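PDB 2BV1: regulator of G-protein signaling 1 from Homo sapiens, which speeds up GTP hydrolysis by G protein alpha subunits, driving them into the inactive GDP-bound form and damping G protein-coupled receptor signalling. Local coordinates for residues I52-A57 against E74-A79; E97-K102 against D112-V117. One frame throughout, in Å; residues are numbered along the deposited sequence.

Interaction 1. Residues I52-A57 against E74-A79; sequences IEFWLA and EEIYKA
An apolar helix-helix contact joins helices 50-62 and 69-81 inside the all-helical RGS domain, its centre about 9 Å from that of the chain. Within 74-79 the contact is made by Ile-76 alone: it fits between Phe-54 and Ala-57, which lie three residues apart on one side of the facing helix. The backbones are closest at Ala-57 and Ile-76, whose CA atoms are 7.1 Å apart, a spacing that the small alanine permits. The two branches of the isoleucine have separate targets. CG2, set anti to the backbone N, meets the edge of the Phe-54 ring near the ring plane, with CE1 of Phe-54 3.6 Å from CG2 of Ile-76. The other branch covers Ala-57: CG1 of Ile-76 is 4.1 Å from CB of Ala-57, and CD1 of Ile-76 reaches the backbone O of Ala-57 at 3.6 Å. Phe-54 has its CG anti to the backbone N (chi1 178°), which carries the ring out to the isoleucine. Phe-111 touches both Phe-54 and Ile-76, while Phe-80 covers Ala-57. Cutting Ile-76 back to an alanine is likely to open a gap beside Ala-57 and leave the Phe-54 ring edge without its methyl neighbour. With only 138 Å² buried and no polar bond between the segments, the contact probably rests on shape and the burial of apolar surface.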
ATOM      1  N   ILE A  52       0.971   2.998  -0.638  1.00 39.49           N
ATOM      2  CA  ILE A  52      -0.266   2.265  -0.360  1.00 38.77           C
ATOM      3  C   ILE A  52      -0.986   1.937  -1.664  1.00 38.54           C
ATOM      4  O   ILE A  52      -1.602   0.891  -1.814  1.00 38.92           O
ATOM      5  CB  ILE A  52      -1.205   3.012   0.633  1.00 39.45           C
ATOM      6  CG1 ILE A  52      -2.305   2.047   1.129  1.00 38.99           C
ATOM      7  CG2 ILE A  52      -1.839   4.253  -0.001  1.00 39.34           C
ATOM      8  CD1 ILE A  52      -3.330   2.699   2.054  1.00 41.30           C
ATOM      9  N   GLU A  53      -0.889   2.838  -2.615  1.00 38.03           N
ATOM     10  CA  GLU A  53      -1.479   2.609  -3.919  1.00 38.61           C
ATOM     11  C   GLU A  53      -0.844   1.452  -4.639  1.00 37.64           C
ATOM     12  O   GLU A  53      -1.537   0.589  -5.181  1.00 36.07           O
ATOM     13  CB  GLU A  53      -1.376   3.875  -4.718  1.00 38.91           C
ATOM     14  CG  GLU A  53      -2.321   4.892  -4.204  1.00 43.34           C
ATOM     15  CD  GLU A  53      -2.373   6.094  -5.086  1.00 49.83           C
ATOM     16  OE1 GLU A  53      -1.465   6.262  -5.953  1.00 55.29           O
ATOM     17  OE2 GLU A  53      -3.321   6.882  -4.889  1.00 58.37           O
ATOM     18  N   PHE A  54       0.492   1.382  -4.580  1.00 36.24           N
ATOM     19  CA  PHE A  54       1.192   0.217  -5.078  1.00 35.99           C
ATOM     20  C   PHE A  54       0.757  -1.029  -4.381  1.00 36.12           C
ATOM     21  O   PHE A  54       0.440  -2.027  -5.034  1.00 35.52           O
ATOM     22  CB  PHE A  54       2.746   0.362  -4.957  1.00 35.99           C
ATOM     23  CG  PHE A  54       3.478  -0.837  -5.409  1.00 35.85           C
ATOM     24  CD1 PHE A  54       3.450  -1.217  -6.757  1.00 34.73           C
ATOM     25  CD2 PHE A  54       4.146  -1.664  -4.489  1.00 36.15           C
ATOM     26  CE1 PHE A  54       4.137  -2.384  -7.191  1.00 37.52           C
ATOM     27  CE2 PHE A  54       4.831  -2.793  -4.903  1.00 34.80           C
ATOM     28  CZ  PHE A  54       4.827  -3.190  -6.263  1.00 34.66           C
ATOM     29  N   TRP A  55       0.724  -0.979  -3.049  1.00 37.04           N
ATOM     30  CA  TRP A  55       0.330  -2.139  -2.261  1.00 37.83           C
ATOM     31  C   TRP A  55      -1.089  -2.641  -2.632  1.00 37.76           C
ATOM     32  O   TRP A  55      -1.288  -3.808  -2.875  1.00 37.66           O
ATOM     33  CB  TRP A  55       0.444  -1.814  -0.760  1.00 39.44           C
ATOM     34  CG  TRP A  55       0.249  -3.002   0.085  1.00 40.05           C
ATOM     35  CD1 TRP A  55       1.205  -3.872   0.488  1.00 42.14           C
ATOM     36  CD2 TRP A  55      -0.985  -3.479   0.648  1.00 41.17           C
ATOM     37  NE1 TRP A  55       0.653  -4.860   1.250  1.00 42.31           N
ATOM     38  CE2 TRP A  55      -0.687  -4.645   1.364  1.00 41.11           C
ATOM     39  CE3 TRP A  55      -2.312  -3.029   0.609  1.00 42.12           C
ATOM     40  CZ2 TRP A  55      -1.648  -5.379   2.023  1.00 42.79           C
ATOM     41  CZ3 TRP A  55      -3.266  -3.750   1.288  1.00 41.84           C
ATOM     42  CH2 TRP A  55      -2.925  -4.913   1.993  1.00 40.59           C
ATOM     43  N   LEU A  56      -2.063  -1.732  -2.690  1.00 38.26           N
ATOM     44  CA  LEU A  56      -3.425  -2.067  -3.127  1.00 38.28           C
ATOM     45  C   LEU A  56      -3.487  -2.572  -4.576  1.00 37.68           C
ATOM     46  O   LEU A  56      -4.294  -3.443  -4.897  1.00 38.81           O
ATOM     47  CB  LEU A  56      -4.341  -0.842  -2.974  1.00 38.73           C
ATOM     48  CG  LEU A  56      -4.531  -0.342  -1.552  1.00 40.61           C
ATOM     49  CD1 LEU A  56      -5.018   1.148  -1.500  1.00 42.56           C
ATOM     50  CD2 LEU A  56      -5.448  -1.310  -0.796  1.00 42.04           C
ATOM     51  N   ALA A  57      -2.661  -2.025  -5.472  1.00 37.61           N
ATOM     52  CA  ALA A  57      -2.610  -2.536  -6.855  1.00 37.09           C
ATOM     53  C   ALA A  57      -2.115  -3.985  -6.885  1.00 36.89           C
ATOM     54  O   ALA A  57      -2.563  -4.817  -7.685  1.00 34.33           O
ATOM     55  CB  ALA A  57      -1.722  -1.654  -7.724  1.00 38.16           C
ATOM     56  N   GLU A  74       2.275  -5.002 -16.604  1.00 36.56           N
ATOM     57  CA  GLU A  74       2.840  -3.872 -17.344  1.00 36.79           C
ATOM     58  C   GLU A  74       2.319  -2.541 -16.838  1.00 36.82           C
ATOM     59  O   GLU A  74       3.092  -1.593 -16.766  1.00 37.98           O
ATOM     60  CB  GLU A  74       2.611  -3.992 -18.873  1.00 36.65           C
ATOM     61  N   GLU A  75       1.025  -2.444 -16.514  1.00 37.74           N
ATOM     62  CA  GLU A  75       0.449  -1.196 -15.987  1.00 38.79           C
ATOM     63  C   GLU A  75       1.040  -0.814 -14.609  1.00 37.40           C
ATOM     64  O   GLU A  75       1.320   0.338 -14.333  1.00 35.99           O
ATOM     65  CB  GLU A  75      -1.076  -1.285 -15.788  1.00 38.82           C
ATOM     66  CG  GLU A  75      -1.681   0.097 -15.353  1.00 40.85           C
ATOM     67  CD  GLU A  75      -3.026   0.067 -14.596  1.00 43.09           C
ATOM     68  OE1 GLU A  75      -3.121  -0.607 -13.543  1.00 47.96           O
ATOM     69  OE2 GLU A  75      -3.980   0.755 -15.063  1.00 48.62           O
ATOM     70  N   ILE A  76       1.137  -1.794 -13.734  1.00 37.55           N
ATOM     71  CA  ILE A  76       1.644  -1.561 -12.393  1.00 37.68           C
ATOM     72  C   ILE A  76       3.120  -1.158 -12.468  1.00 37.55           C
ATOM     73  O   ILE A  76       3.563  -0.232 -11.781  1.00 36.54           O
ATOM     74  CB  ILE A  76       1.453  -2.815 -11.528  1.00 37.85           C
ATOM     75  CG1 ILE A  76      -0.032  -2.972 -11.177  1.00 38.38           C
ATOM     76  CG2 ILE A  76       2.333  -2.736 -10.245  1.00 38.36           C
ATOM     77  CD1 ILE A  76      -0.410  -4.322 -10.519  1.00 38.34           C
ATOM     78  N   TYR A  77       3.857  -1.854 -13.324  1.00 37.88           N
ATOM     79  CA  TYR A  77       5.264  -1.556 -13.552  1.00 39.04           C
ATOM     80  C   TYR A  77       5.510  -0.119 -14.059  1.00 38.54           C
ATOM     81  O   TYR A  77       6.341   0.615 -13.511  1.00 38.00           O
ATOM     82  CB  TYR A  77       5.843  -2.592 -14.508  1.00 40.40           C
ATOM     83  CG  TYR A  77       7.311  -2.400 -14.768  1.00 42.74           C
ATOM     84  CD1 TYR A  77       7.734  -1.858 -15.969  1.00 44.39           C
ATOM     85  CD2 TYR A  77       8.271  -2.739 -13.812  1.00 44.00           C
ATOM     86  CE1 TYR A  77       9.055  -1.667 -16.231  1.00 45.70           C
ATOM     87  CE2 TYR A  77       9.644  -2.532 -14.076  1.00 45.10           C
ATOM     88  CZ  TYR A  77      10.003  -1.993 -15.289  1.00 43.66           C
ATOM     89  OH  TYR A  77      11.302  -1.768 -15.650  1.00 45.82           O
ATOM     90  N   LYS A  78       4.747   0.319 -15.055  1.00 37.98           N
ATOM     91  CA  LYS A  78       4.931   1.675 -15.573  1.00 37.79           C
ATOM     92  C   LYS A  78       4.485   2.735 -14.557  1.00 37.40           C
ATOM     93  O   LYS A  78       5.103   3.781 -14.427  1.00 37.32           O
ATOM     94  CB  LYS A  78       4.224   1.857 -16.936  1.00 38.24           C
ATOM     95  N   ALA A  79       3.417   2.455 -13.827  1.00 37.44           N
ATOM     96  CA  ALA A  79       2.848   3.438 -12.928  1.00 39.02           C
ATOM     97  C   ALA A  79       3.682   3.641 -11.643  1.00 38.68           C
ATOM     98  O   ALA A  79       3.660   4.706 -11.090  1.00 38.16           O
ATOM     99  CB  ALA A  79       1.413   3.060 -12.557  1.00 39.62           C
TER

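Interaction 2. Residues E97-K102 against D112-V117; sequences ESTAKK and DEAQKV
Water-mediated packing of two helices of the RGS fold that run roughly antiparallel brings Ser-98, Thr-99 and Lys-102 on helix 93-103 opposite Glu-113 and Ala-114 in the first turn of helix 112-131. The short segments run at 143° to each other, and their axes come no closer than 9.9 Å, a spacing consistent with the waters found between them. Direct contact is slight: the Ala-114 methyl CB lies 3.9 Å from the hydroxyl OG1 of Thr-99, and the CA atoms of this pair are the nearest across the segments. Phe-111 packs on Thr-99 and Phe-54 on Ala-114, closing the inner side. Three waters join the polar groups. One donates to OG1 of Thr-99 and accepts from the backbone N of Ala-114, which, at the start of a helix, has no carbonyl of a preceding helical turn to bind. Thr-99 OG1 is also bonded to the carbonyl of Thr-95 in its own helix. A second water bonds to Ser-98 OG at 2.7 Å and donates weakly to OE1 of Glu-113 and to OG1 of Thr-99. Ser-98 holds its hydroxyl between the backbone N and the carbonyl carbon (chi1 63°), where OG hydrogen-bonds to the carbonyls of Arg-94 and Thr-95. Lys-102 stretches its chain across that of Glu-113 at about a right angle, but NZ of Lys-102 stays 4.0 Å from OE2 of Glu-113, beyond a salt bridge, so their attraction is probably modest. Instead the ammonium group donates a hydrogen bond to the third water: NZ of Lys-102 lies 2.6 Å from that oxygen, which also accepts from the backbone N of Glu-113 at 3.0 Å.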
ATOM      1  N   GLU A  97      15.252  -4.572 -10.507  1.00 39.30           N
ATOM      2  CA  GLU A  97      15.744  -5.346 -11.639  1.00 39.71           C
ATOM      3  C   GLU A  97      15.089  -6.729 -11.747  1.00 39.51           C
ATOM      4  O   GLU A  97      14.711  -7.164 -12.863  1.00 38.92           O
ATOM      5  CB  GLU A  97      17.283  -5.500 -11.585  1.00 40.42           C
ATOM      6  CG  GLU A  97      18.049  -4.170 -11.657  1.00 42.36           C
ATOM      7  CD  GLU A  97      18.665  -3.868 -13.023  1.00 47.31           C
ATOM      8  OE1 GLU A  97      19.387  -4.731 -13.603  1.00 46.70           O
ATOM      9  OE2 GLU A  97      18.453  -2.723 -13.495  1.00 51.03           O
ATOM     10  N   SER A  98      14.965  -7.440 -10.630  1.00 38.77           N
ATOM     11  CA  SER A  98      14.283  -8.742 -10.683  1.00 39.79           C
ATOM     12  C   SER A  98      12.773  -8.633 -10.998  1.00 39.64           C
ATOM     13  O   SER A  98      12.239  -9.482 -11.721  1.00 39.34           O
ATOM     14  CB  SER A  98      14.527  -9.598  -9.439  1.00 40.04           C
ATOM     15  OG  SER A  98      14.009  -9.000  -8.303  1.00 41.80           O
ATOM     16  N   THR A  99      12.107  -7.602 -10.479  1.00 39.23           N
ATOM     17  CA  THR A  99      10.690  -7.366 -10.791  1.00 39.30           C
ATOM     18  C   THR A  99      10.518  -7.113 -12.319  1.00 39.79           C
ATOM     19  O   THR A  99       9.631  -7.691 -12.962  1.00 38.95           O
ATOM     20  CB  THR A  99      10.120  -6.209  -9.960  1.00 38.72           C
ATOM     21  OG1 THR A  99      10.175  -6.523  -8.558  1.00 37.18           O
ATOM     22  CG2 THR A  99       8.620  -5.875 -10.329  1.00 39.65           C
ATOM     23  N   ALA A 100      11.389  -6.267 -12.875  1.00 40.02           N
ATOM     24  CA  ALA A 100      11.382  -5.937 -14.279  1.00 40.59           C
ATOM     25  C   ALA A 100      11.478  -7.199 -15.151  1.00 41.91           C
ATOM     26  O   ALA A 100      10.834  -7.301 -16.188  1.00 41.02           O
ATOM     27  CB  ALA A 100      12.512  -5.001 -14.584  1.00 40.69           C
ATOM     28  N   LYS A 101      12.303  -8.148 -14.720  1.00 42.66           N
ATOM     29  CA  LYS A 101      12.454  -9.413 -15.395  1.00 44.15           C
ATOM     30  C   LYS A 101      11.189 -10.267 -15.302  1.00 45.28           C
ATOM     31  O   LYS A 101      10.849 -10.965 -16.263  1.00 45.87           O
ATOM     32  CB  LYS A 101      13.633 -10.199 -14.815  1.00 43.93           C
ATOM     33  CG  LYS A 101      14.977  -9.798 -15.379  1.00 45.90           C
ATOM     34  N   LYS A 102      10.507 -10.242 -14.154  1.00 46.14           N
ATOM     35  CA  LYS A 102       9.259 -11.003 -13.995  1.00 47.26           C
ATOM     36  C   LYS A 102       8.118 -10.463 -14.893  1.00 47.85           C
ATOM     37  O   LYS A 102       7.184 -11.200 -15.225  1.00 47.77           O
ATOM     38  CB  LYS A 102       8.844 -11.027 -12.529  1.00 47.34           C
ATOM     39  CG  LYS A 102       9.829 -11.808 -11.664  1.00 47.75           C
ATOM     40  CD  LYS A 102       9.617 -11.622 -10.173  1.00 48.17           C
ATOM     41  CE  LYS A 102      10.291 -12.785  -9.412  1.00 49.38           C
ATOM     42  NZ  LYS A 102       9.872 -12.864  -7.990  1.00 51.91           N
ATOM     43  N   ASP A 112       5.362  -9.848  -5.352  1.00 38.94           N
ATOM     44  CA  ASP A 112       5.502 -10.242  -3.932  1.00 40.24           C
ATOM     45  C   ASP A 112       6.751  -9.658  -3.256  1.00 39.66           C
ATOM     46  O   ASP A 112       6.693  -9.218  -2.116  1.00 40.07           O
ATOM     47  CB  ASP A 112       5.558 -11.755  -3.810  1.00 41.38           C
ATOM     48  CG  ASP A 112       4.184 -12.417  -3.972  1.00 44.24           C
ATOM     49  OD1 ASP A 112       3.175 -11.715  -4.195  1.00 45.97           O
ATOM     50  OD2 ASP A 112       4.142 -13.650  -3.846  1.00 47.52           O
ATOM     51  N   GLU A 113       7.871  -9.640  -3.960  1.00 40.36           N
ATOM     52  CA  GLU A 113       9.116  -9.131  -3.380  1.00 41.79           C
ATOM     53  C   GLU A 113       9.035  -7.616  -3.187  1.00 39.03           C
ATOM     54  O   GLU A 113       9.324  -7.080  -2.111  1.00 37.36           O
ATOM     55  CB  GLU A 113      10.330  -9.504  -4.241  1.00 41.87           C
ATOM     56  CG  GLU A 113      10.969 -10.849  -3.930  1.00 45.93           C
ATOM     57  CD  GLU A 113      12.236 -11.097  -4.752  1.00 47.29           C
ATOM     58  OE1 GLU A 113      12.946 -10.103  -5.106  1.00 55.73           O
ATOM     59  OE2 GLU A 113      12.526 -12.290  -5.044  1.00 53.88           O
ATOM     60  N   ALA A 114       8.627  -6.919  -4.240  1.00 38.72           N
ATOM     61  CA  ALA A 114       8.487  -5.473  -4.192  1.00 37.29           C
ATOM     62  C   ALA A 114       7.417  -5.061  -3.196  1.00 37.59           C
ATOM     63  O   ALA A 114       7.572  -4.069  -2.463  1.00 38.39           O
ATOM     64  CB  ALA A 114       8.209  -4.899  -5.572  1.00 37.37           C
ATOM     65  N   GLN A 115       6.378  -5.869  -3.090  1.00 37.74           N
ATOM     66  CA  GLN A 115       5.245  -5.546  -2.216  1.00 37.73           C
ATOM     67  C   GLN A 115       5.727  -5.645  -0.745  1.00 37.15           C
ATOM     68  O   GLN A 115       5.393  -4.834   0.091  1.00 35.52           O
ATOM     69  CB  GLN A 115       4.104  -6.508  -2.444  1.00 37.12           C
ATOM     70  CG  GLN A 115       2.863  -6.112  -1.635  1.00 39.64           C
ATOM     71  CD  GLN A 115       1.648  -6.993  -1.868  1.00 37.66           C
ATOM     72  OE1 GLN A 115       1.754  -8.095  -2.389  1.00 41.72           O
ATOM     73  NE2 GLN A 115       0.472  -6.494  -1.469  1.00 40.56           N
ATOM     74  N   LYS A 116       6.499  -6.686  -0.472  1.00 38.24           N
ATOM     75  CA  LYS A 116       7.046  -6.890   0.843  1.00 38.25           C
ATOM     76  C   LYS A 116       7.940  -5.743   1.273  1.00 37.63           C
ATOM     77  O   LYS A 116       7.814  -5.261   2.364  1.00 38.58           O
ATOM     78  CB  LYS A 116       7.745  -8.217   0.911  1.00 38.65           C
ATOM     79  CG  LYS A 116       8.008  -8.660   2.353  1.00 42.38           C
ATOM     80  N   VAL A 117       8.838  -5.295   0.411  1.00 37.62           N
ATOM     81  CA  VAL A 117       9.672  -4.151   0.698  1.00 37.14           C
ATOM     82  C   VAL A 117       8.794  -2.946   1.067  1.00 36.92           C
ATOM     83  O   VAL A 117       9.026  -2.240   2.081  1.00 36.06           O
ATOM     84  CB  VAL A 117      10.613  -3.800  -0.503  1.00 36.34           C
ATOM     85  CG1 VAL A 117      11.367  -2.478  -0.258  1.00 36.36           C
ATOM     86  CG2 VAL A 117      11.597  -4.905  -0.754  1.00 37.83           C
TER
HETATM   87  O   HOH W   1      11.471  -9.544  -7.762  1.00 55.87           O
HETATM   88  O   HOH W   2       8.631  -8.113  -7.100  1.00 32.17           O
HETATM   89  O   HOH W   3       8.474 -11.449  -6.339  1.00 41.96           O

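Interaction 1 lies wholly before interaction 2 in the chain, and both fall within the RGS domain. Their centres are 11 Å apart. Phe-54 joins them: besides its part in interaction 1, its CE2 lies 3.8 Å from the backbone C of Ala-114, in interaction 2. Helices 50-62 and 112-131 also meet at Trp-55 and Gln-115, and Tyr-77 OH comes 3.6 Å from Ala-100 CB, linking the consecutive helices 69-81 and 93-103. The four helices thus pack together, apolar where 52-57 meets 74-79 and bridged by water where 97-102 faces 112-117, in the RGS domain, the part of the protein that acts on G protein alpha subunits.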